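Polyhedrin (Uranotaenia sapphirina cypovirus, PDB 4ZQX) forms the crystalline matrix of cypovirus polyhedra, the protein crystals that encase virus particles, and binds ATP. Local coordinates at residues Y35-K41 and E59-D63; I98-L102 and V165-P171. All coordinates share one frame; numbering follows the deposited sequence.

Contact 1 (Y35-K41 and E59-D63); sequences YPEGQCK and ELMWD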
ATOM      1  N   TYR A  35       3.991 -21.242 -13.392  1.00 29.70           N
ATOM      2  CA  TYR A  35       5.227 -21.846 -12.900  1.00 28.80           C
ATOM      3  C   TYR A  35       5.488 -23.188 -13.599  1.00 30.07           C
ATOM      4  O   TYR A  35       4.628 -23.698 -14.315  1.00 30.35           O
ATOM      5  CB  TYR A  35       5.121 -21.986 -11.371  1.00 31.22           C
ATOM      6  CG  TYR A  35       4.856 -20.647 -10.714  1.00 29.66           C
ATOM      7  CD1 TYR A  35       5.904 -19.815 -10.333  1.00 28.94           C
ATOM      8  CD2 TYR A  35       3.562 -20.190 -10.509  1.00 32.78           C
ATOM      9  CE1 TYR A  35       5.675 -18.589  -9.739  1.00 29.02           C
ATOM     10  CE2 TYR A  35       3.319 -18.963  -9.916  1.00 32.32           C
ATOM     11  CZ  TYR A  35       4.374 -18.163  -9.543  1.00 30.28           C
ATOM     12  OH  TYR A  35       4.133 -16.945  -8.958  1.00 32.04           O
ATOM     13  N   PRO A  36       6.684 -23.751 -13.412  1.00 31.77           N
ATOM     14  CA  PRO A  36       7.055 -24.949 -14.178  1.00 32.07           C
ATOM     15  C   PRO A  36       6.091 -26.154 -14.079  1.00 31.54           C
ATOM     16  O   PRO A  36       5.899 -26.808 -15.110  1.00 32.48           O
ATOM     17  CB  PRO A  36       8.451 -25.287 -13.641  1.00 34.35           C
ATOM     18  CG  PRO A  36       9.019 -23.972 -13.251  1.00 34.76           C
ATOM     19  CD  PRO A  36       7.846 -23.167 -12.713  1.00 33.57           C
ATOM     20  N   GLU A  37       5.488 -26.429 -12.917  1.00 30.48           N
ATOM     21  CA  GLU A  37       4.550 -27.557 -12.800  1.00 30.11           C
ATOM     22  C   GLU A  37       3.118 -27.164 -13.172  1.00 31.63           C
ATOM     23  O   GLU A  37       2.177 -27.959 -13.012  1.00 33.33           O
ATOM     24  CB  GLU A  37       4.637 -28.187 -11.396  1.00 30.55           C
ATOM     25  CG  GLU A  37       5.937 -28.972 -11.228  1.00 32.66           C
ATOM     26  CD  GLU A  37       6.065 -29.723  -9.917  1.00 34.93           C
ATOM     27  OE1 GLU A  37       5.339 -29.394  -8.951  1.00 36.76           O
ATOM     28  OE2 GLU A  37       6.926 -30.646  -9.856  1.00 34.16           O
ATOM     29  N   GLY A  38       2.960 -25.954 -13.708  1.00 32.12           N
ATOM     30  CA  GLY A  38       1.689 -25.522 -14.298  1.00 31.13           C
ATOM     31  C   GLY A  38       0.768 -24.770 -13.362  1.00 31.15           C
ATOM     32  O   GLY A  38      -0.331 -24.341 -13.748  1.00 32.05           O
ATOM     33  N   GLN A  39       1.195 -24.624 -12.116  1.00 31.24           N
ATOM     34  CA  GLN A  39       0.403 -23.873 -11.166  1.00 31.91           C
ATOM     35  C   GLN A  39       0.441 -22.403 -11.554  1.00 30.52           C
ATOM     36  O   GLN A  39       1.337 -21.974 -12.288  1.00 30.46           O
ATOM     37  CB  GLN A  39       0.846 -24.115  -9.716  1.00 34.67           C
ATOM     38  CG  GLN A  39       2.228 -23.710  -9.379  1.00 39.33           C
ATOM     39  CD  GLN A  39       3.263 -24.793  -9.661  1.00 41.19           C
ATOM     40  OE1 GLN A  39       3.465 -25.195 -10.790  1.00 38.18           O
ATOM     41  NE2 GLN A  39       3.941 -25.233  -8.623  1.00 47.23           N
ATOM     42  N   CYS A  40      -0.561 -21.655 -11.085  1.00 31.10           N
ATOM     43  CA  CYS A  40      -0.741 -20.253 -11.446  1.00 33.14           C
ATOM     44  C   CYS A  40      -1.045 -19.424 -10.223  1.00 32.30           C
ATOM     45  O   CYS A  40      -1.727 -19.881  -9.288  1.00 32.76           O
ATOM     46  CB  CYS A  40      -1.915 -20.073 -12.415  1.00 36.27           C
ATOM     47  SG  CYS A  40      -1.740 -20.882 -14.014  1.00 40.08           S
ATOM     48  N   LYS A  41      -0.539 -18.199 -10.247  1.00 31.25           N
ATOM     49  CA  LYS A  41      -0.883 -17.191  -9.258  1.00 31.49           C
ATOM     50  C   LYS A  41      -1.442 -16.002 -10.022  1.00 30.89           C
ATOM     51  O   LYS A  41      -0.850 -15.570 -11.001  1.00 32.81           O
ATOM     52  CB  LYS A  41       0.370 -16.788  -8.485  1.00 35.32           C
ATOM     53  CG  LYS A  41       0.155 -16.494  -7.053  1.00 40.06           C
ATOM     54  CD  LYS A  41       1.473 -16.466  -6.274  1.00 39.65           C
ATOM     55  CE  LYS A  41       1.331 -15.533  -5.106  1.00 40.77           C
ATOM     56  NZ  LYS A  41       2.519 -15.507  -4.238  1.00 41.21           N
ATOM     57  N   GLU A  59       6.613 -11.649  -3.729  1.00 32.01           N
ATOM     58  CA  GLU A  59       5.214 -11.959  -3.971  1.00 32.19           C
ATOM     59  C   GLU A  59       5.039 -12.777  -5.245  1.00 32.22           C
ATOM     60  O   GLU A  59       4.033 -13.459  -5.418  1.00 33.04           O
ATOM     61  CB  GLU A  59       4.389 -10.657  -4.062  1.00 35.86           C
ATOM     62  CG  GLU A  59       4.228  -9.941  -2.728  1.00 38.85           C
ATOM     63  CD  GLU A  59       3.667  -8.521  -2.852  1.00 40.05           C
ATOM     64  OE1 GLU A  59       3.971  -7.815  -3.833  1.00 37.78           O
ATOM     65  OE2 GLU A  59       2.927  -8.108  -1.939  1.00 44.44           O
ATOM     66  N   LEU A  60       6.021 -12.698  -6.141  1.00 31.69           N
ATOM     67  CA  LEU A  60       5.929 -13.359  -7.441  1.00 33.44           C
ATOM     68  C   LEU A  60       6.458 -14.777  -7.419  1.00 33.37           C
ATOM     69  O   LEU A  60       6.310 -15.502  -8.397  1.00 34.85           O
ATOM     70  CB  LEU A  60       6.713 -12.576  -8.501  1.00 36.52           C
ATOM     71  CG  LEU A  60       5.976 -11.641  -9.453  1.00 41.40           C
ATOM     72  CD1 LEU A  60       6.963 -11.116 -10.490  1.00 42.92           C
ATOM     73  CD2 LEU A  60       4.787 -12.314 -10.121  1.00 40.12           C
ATOM     74  N   MET A  61       7.089 -15.184  -6.323  1.00 33.78           N
ATOM     75  CA  MET A  61       7.542 -16.564  -6.203  1.00 33.16           C
ATOM     76  C   MET A  61       6.339 -17.466  -5.945  1.00 32.09           C
ATOM     77  O   MET A  61       5.373 -17.043  -5.317  1.00 34.37           O
ATOM     78  CB  MET A  61       8.523 -16.697  -5.037  1.00 35.10           C
ATOM     79  CG  MET A  61       9.723 -15.787  -5.120  1.00 39.79           C
ATOM     80  SD  MET A  61      10.894 -16.333  -6.358  1.00 46.37           S
ATOM     81  CE  MET A  61      11.773 -17.541  -5.386  1.00 46.92           C
ATOM     82  N   TRP A  62       6.382 -18.702  -6.429  1.00 31.11           N
ATOM     83  CA  TRP A  62       5.409 -19.682  -5.985  1.00 32.70           C
ATOM     84  C   TRP A  62       5.758 -20.007  -4.546  1.00 32.90           C
ATOM     85  O   TRP A  62       6.852 -20.502  -4.257  1.00 35.24           O
ATOM     86  CB  TRP A  62       5.426 -20.941  -6.850  1.00 32.50           C
ATOM     87  CG  TRP A  62       4.458 -21.946  -6.368  1.00 33.64           C
ATOM     88  CD1 TRP A  62       4.735 -23.103  -5.714  1.00 34.01           C
ATOM     89  CD2 TRP A  62       3.032 -21.870  -6.471  1.00 33.30           C
ATOM     90  NE1 TRP A  62       3.566 -23.765  -5.405  1.00 34.75           N
ATOM     91  CE2 TRP A  62       2.507 -23.030  -5.868  1.00 34.14           C
ATOM     92  CE3 TRP A  62       2.147 -20.937  -7.030  1.00 34.79           C
ATOM     93  CZ2 TRP A  62       1.134 -23.278  -5.794  1.00 35.55           C
ATOM     94  CZ3 TRP A  62       0.788 -21.192  -6.968  1.00 34.52           C
ATOM     95  CH2 TRP A  62       0.295 -22.351  -6.357  1.00 35.31           C
ATOM     96  N   ASP A  63       4.828 -19.719  -3.645  1.00 30.16           N
ATOM     97  CA  ASP A  63       5.137 -19.655  -2.212  1.00 32.86           C
ATOM     98  C   ASP A  63       4.461 -20.715  -1.339  1.00 34.07           C
ATOM     99  O   ASP A  63       4.341 -20.550  -0.119  1.00 35.77           O
ATOM    100  CB  ASP A  63       4.847 -18.238  -1.701  1.00 31.14           C
ATOM    101  CG  ASP A  63       3.459 -17.745  -2.052  1.00 33.12           C
ATOM    102  OD1 ASP A  63       2.792 -18.316  -2.932  1.00 33.86           O
ATOM    103  OD2 ASP A  63       3.040 -16.756  -1.435  1.00 35.89           O
TER
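A chi1 of 178° turns the Trp62 indole away from its own backbone N and across to the 35-41 segment, while Gln39, whose chain bends at chi2 (-87°), folds back to meet it. CG of Gln39 sits over the centre of the indole's six-membered ring, 3.4 Å from the centroid, a CH-pi contact in which the amide plane stands steeply to the ring. On the tyrosine side, Trp62 CB lies over the face of the Tyr35 ring, and the indole edge turns to that same ring in an edge-to-face pair with planes at 54°. Tyr35 OH then donates to Leu60 O at 2.7 Å, from above the carbonyl plane.

Beyond CG the Lys41 chain runs extended and delivers its ammonium to oxygens clustered on the 59-63 segment. NZ gives a 2.8 Å hydrogen bond to Glu59 O and a weak one at 3.4 Å to Met61 O, and forms a salt bridge with Asp63, weakly bonded to both carboxylate oxygens (NZ to OD1 3.1 Å). The same carboxylate also accepts from Trp210 and Gln69, which hold it in position. The contact thus joins the type I beta turn Tyr35-Gly38, which links antiparallel strands 27-34 and 40-47, and Lys41 of the latter to the short helix about 59-60 and the following loop. Burial alone would disfavour a charged amine, but the carboxylate and carbonyls on NZ probably keep Lys41 protonated.

Contact 2 (I98-L102 and V165-P171); sequences IPKKL and VELDGRP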
ATOM      1  N   ILE A  98      10.202 -19.861  -9.611  1.00 31.57           N
ATOM      2  CA  ILE A  98      10.234 -18.632 -10.397  1.00 31.76           C
ATOM      3  C   ILE A  98       9.257 -18.838 -11.557  1.00 32.26           C
ATOM      4  O   ILE A  98       9.203 -19.932 -12.121  1.00 33.09           O
ATOM      5  CB  ILE A  98      11.675 -18.343 -10.890  1.00 33.61           C
ATOM      6  CG1 ILE A  98      12.598 -18.100  -9.688  1.00 34.78           C
ATOM      7  CG2 ILE A  98      11.732 -17.134 -11.800  1.00 34.85           C
ATOM      8  CD1 ILE A  98      14.053 -18.083 -10.036  1.00 35.77           C
ATOM      9  N   PRO A  99       8.472 -17.809 -11.910  1.00 31.30           N
ATOM     10  CA  PRO A  99       7.556 -18.006 -13.042  1.00 32.15           C
ATOM     11  C   PRO A  99       8.305 -18.301 -14.338  1.00 34.06           C
ATOM     12  O   PRO A  99       9.393 -17.752 -14.553  1.00 35.43           O
ATOM     13  CB  PRO A  99       6.846 -16.652 -13.172  1.00 31.96           C
ATOM     14  CG  PRO A  99       7.067 -15.951 -11.846  1.00 33.81           C
ATOM     15  CD  PRO A  99       8.346 -16.462 -11.309  1.00 32.81           C
ATOM     16  N   LYS A 100       7.727 -19.158 -15.174  1.00 36.30           N
ATOM     17  CA  LYS A 100       8.205 -19.368 -16.529  1.00 36.47           C
ATOM     18  C   LYS A 100       7.699 -18.278 -17.445  1.00 34.51           C
ATOM     19  O   LYS A 100       8.387 -17.873 -18.374  1.00 35.03           O
ATOM     20  CB  LYS A 100       7.661 -20.674 -17.090  1.00 43.02           C
ATOM     21  CG  LYS A 100       8.358 -21.918 -16.639  1.00 51.43           C
ATOM     22  CD  LYS A 100       7.971 -23.071 -17.562  1.00 56.85           C
ATOM     23  CE  LYS A 100       8.891 -23.162 -18.790  1.00 60.00           C
ATOM     24  NZ  LYS A 100      10.317 -23.503 -18.436  1.00 61.04           N
ATOM     25  N   LYS A 101       6.466 -17.843 -17.193  1.00 32.76           N
ATOM     26  CA  LYS A 101       5.752 -16.943 -18.081  1.00 34.11           C
ATOM     27  C   LYS A 101       4.896 -15.985 -17.261  1.00 32.64           C
ATOM     28  O   LYS A 101       4.343 -16.372 -16.231  1.00 32.81           O
ATOM     29  CB  LYS A 101       4.848 -17.772 -18.998  1.00 37.74           C
ATOM     30  CG  LYS A 101       3.913 -16.948 -19.867  1.00 41.12           C
ATOM     31  CD  LYS A 101       3.236 -17.786 -20.973  1.00 41.31           C
ATOM     32  CE  LYS A 101       2.160 -18.705 -20.417  1.00 41.47           C
ATOM     33  NZ  LYS A 101       1.351 -19.360 -21.500  1.00 39.62           N
ATOM     34  N   LEU A 102       4.782 -14.744 -17.732  1.00 32.02           N
ATOM     35  CA  LEU A 102       3.833 -13.779 -17.179  1.00 31.14           C
ATOM     36  C   LEU A 102       2.884 -13.323 -18.267  1.00 30.16           C
ATOM     37  O   LEU A 102       3.310 -13.087 -19.403  1.00 31.10           O
ATOM     38  CB  LEU A 102       4.550 -12.562 -16.616  1.00 31.60           C
ATOM     39  CG  LEU A 102       5.516 -12.788 -15.462  1.00 32.32           C
ATOM     40  CD1 LEU A 102       6.287 -11.519 -15.145  1.00 33.63           C
ATOM     41  CD2 LEU A 102       4.751 -13.249 -14.259  1.00 35.65           C
ATOM     42  N   VAL A 165       5.233 -12.371 -21.644  1.00 31.03           N
ATOM     43  CA  VAL A 165       6.684 -12.404 -21.578  1.00 31.99           C
ATOM     44  C   VAL A 165       7.151 -13.699 -20.925  1.00 31.99           C
ATOM     45  O   VAL A 165       6.570 -14.178 -19.967  1.00 33.50           O
ATOM     46  CB  VAL A 165       7.281 -11.160 -20.833  1.00 33.38           C
ATOM     47  CG1 VAL A 165       6.892 -11.139 -19.359  1.00 35.62           C
ATOM     48  CG2 VAL A 165       8.799 -11.136 -20.964  1.00 34.35           C
ATOM     49  N   GLU A 166       8.203 -14.264 -21.495  1.00 32.77           N
ATOM     50  CA  GLU A 166       8.864 -15.443 -20.965  1.00 33.36           C
ATOM     51  C   GLU A 166      10.046 -14.979 -20.127  1.00 32.05           C
ATOM     52  O   GLU A 166      10.838 -14.144 -20.566  1.00 33.47           O
ATOM     53  CB  GLU A 166       9.347 -16.308 -22.139  1.00 38.07           C
ATOM     54  CG  GLU A 166       9.893 -17.639 -21.761  1.00 43.41           C
ATOM     55  CD  GLU A 166      10.292 -18.472 -22.979  1.00 48.66           C
ATOM     56  OE1 GLU A 166      10.208 -17.987 -24.130  1.00 49.82           O
ATOM     57  OE2 GLU A 166      10.690 -19.628 -22.778  1.00 52.38           O
ATOM     58  N   LEU A 167      10.157 -15.508 -18.918  1.00 31.90           N
ATOM     59  CA  LEU A 167      11.255 -15.172 -18.026  1.00 34.18           C
ATOM     60  C   LEU A 167      12.423 -16.109 -18.260  1.00 37.46           C
ATOM     61  O   LEU A 167      12.280 -17.132 -18.926  1.00 39.21           O
ATOM     62  CB  LEU A 167      10.800 -15.236 -16.564  1.00 34.80           C
ATOM     63  CG  LEU A 167       9.726 -14.212 -16.188  1.00 36.09           C
ATOM     64  CD1 LEU A 167       9.544 -14.201 -14.671  1.00 36.96           C
ATOM     65  CD2 LEU A 167      10.051 -12.799 -16.690  1.00 38.66           C
ATOM     66  N   ASP A 168      13.575 -15.755 -17.700  1.00 39.75           N
ATOM     67  CA  ASP A 168      14.825 -16.465 -17.975  1.00 42.50           C
ATOM     68  C   ASP A 168      15.472 -17.018 -16.710  1.00 40.65           C
ATOM     69  O   ASP A 168      16.699 -17.107 -16.614  1.00 41.56           O
ATOM     70  CB  ASP A 168      15.803 -15.551 -18.717  1.00 48.33           C
ATOM     71  CG  ASP A 168      16.236 -14.363 -17.887  1.00 55.41           C
ATOM     72  OD1 ASP A 168      15.661 -14.140 -16.800  1.00 57.83           O
ATOM     73  OD2 ASP A 168      17.157 -13.641 -18.323  1.00 59.60           O
ATOM     74  N   GLY A 169      14.650 -17.403 -15.745  1.00 38.37           N
ATOM     75  CA  GLY A 169      15.150 -18.129 -14.582  1.00 36.85           C
ATOM     76  C   GLY A 169      15.696 -17.255 -13.475  1.00 36.39           C
ATOM     77  O   GLY A 169      16.404 -17.738 -12.595  1.00 37.15           O
ATOM     78  N   ARG A 170      15.357 -15.971 -13.516  1.00 35.89           N
ATOM     79  CA  ARG A 170      15.812 -15.026 -12.506  0.67 36.70           C
ATOM     80  C   ARG A 170      14.598 -14.303 -11.934  1.00 34.66           C
ATOM     81  O   ARG A 170      13.693 -13.949 -12.672  1.00 36.21           O
ATOM     82  CB  ARG A 170      16.809 -14.047 -13.136  0.67 39.76           C
ATOM     83  CG  ARG A 170      17.274 -12.893 -12.259  0.67 43.56           C
ATOM     84  CD  ARG A 170      18.205 -11.977 -13.056  0.67 46.17           C
ATOM     85  NE  ARG A 170      18.704 -10.854 -12.264  0.67 47.82           N
ATOM     86  CZ  ARG A 170      19.700 -10.945 -11.388  0.67 46.38           C
ATOM     87  NH1 ARG A 170      20.300 -12.110 -11.188  0.67 43.97           N
ATOM     88  NH2 ARG A 170      20.097  -9.871 -10.715  0.67 47.31           N
ATOM     89  N   PRO A 171      14.570 -14.099 -10.597  1.00 32.97           N
ATOM     90  CA  PRO A 171      13.426 -13.380 -10.033  1.00 32.23           C
ATOM     91  C   PRO A 171      13.344 -11.956 -10.550  1.00 31.53           C
ATOM     92  O   PRO A 171      14.361 -11.315 -10.781  1.00 32.78           O
ATOM     93  CB  PRO A 171      13.719 -13.344  -8.525  1.00 34.96           C
ATOM     94  CG  PRO A 171      14.788 -14.349  -8.294  1.00 37.48           C
ATOM     95  CD  PRO A 171      15.567 -14.432  -9.564  1.00 35.28           C
TER
HETATM   96  O   HOH W   1      11.947 -18.603 -15.460  1.00 41.15           O
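Leu102 and Val165 form an antiparallel hydrogen-bonded pair where strands 101-107 and 160-166 meet as neighbours in the six-stranded antiparallel sheet. Leu102 N donates to Val165 O at 2.9 Å, and Val165 N returns the bond to Leu102 O. Next along, Lys101 and Glu166 make the non-hydrogen-bonded pair, with a CA-H...O contact from Lys101 CA to Val165 O. Leu167 N donates to Lys100 O at 3.0 Å, one residue beyond the paired strand positions.

On the face that carries Leu102 and Val165, CB of the leucine rests on CG1 of the valine at 3.9 Å. Leu167, its CG anti to the carbonyl carbon (chi1 -64°), brings CD1 obliquely against the Pro99 ring, 3.9 Å from Pro99 CB, and its own CB packs on Pro99 O. Farther out, Ile98 extends CD1 to Gly169 O and to the CD corner of Pro171, while its CG2 branch lies near Arg170 O.

Around these pieces the neighbouring strand and a helix close in. On the edge of strand 101-107 away from strand 160-166, Lys100 and Lys101 sit together opposite Glu34 of strand 27-34 as a classic beta bulge. Ala33 lies against Pro99 and Leu102, and Tyr82 of helix 72-83 touches both Ile98 and Pro171. Where the two segments part beyond Leu167, a water spans them: it donates to Pro99 O at 2.8 Å and accepts a weak hydrogen bond from Gly169 N at 3.0 Å.

Overall arrangement
Both contacts reach the six-stranded sheet and lie on the same side of the chain's centre, their own centres 10 Å apart. Contact 1 is the more buried, and side chains do its work: rings, a lysine and a carboxylate join the start of a strand to a short helix and the loop after it. Contact 2 is only partly buried, with some exposed residues, Lys100 and Glu166 among them; it is knit by main-chain bonds between neighbouring strands, with apolar packing and a water beyond their ends. They meet directly where the Tyr35 ring packs on the Ile98-Pro99 peptide, with Tyr35 CD1 3.6 Å from Pro99 N, and where Pro36 CD rests against Ile98 O.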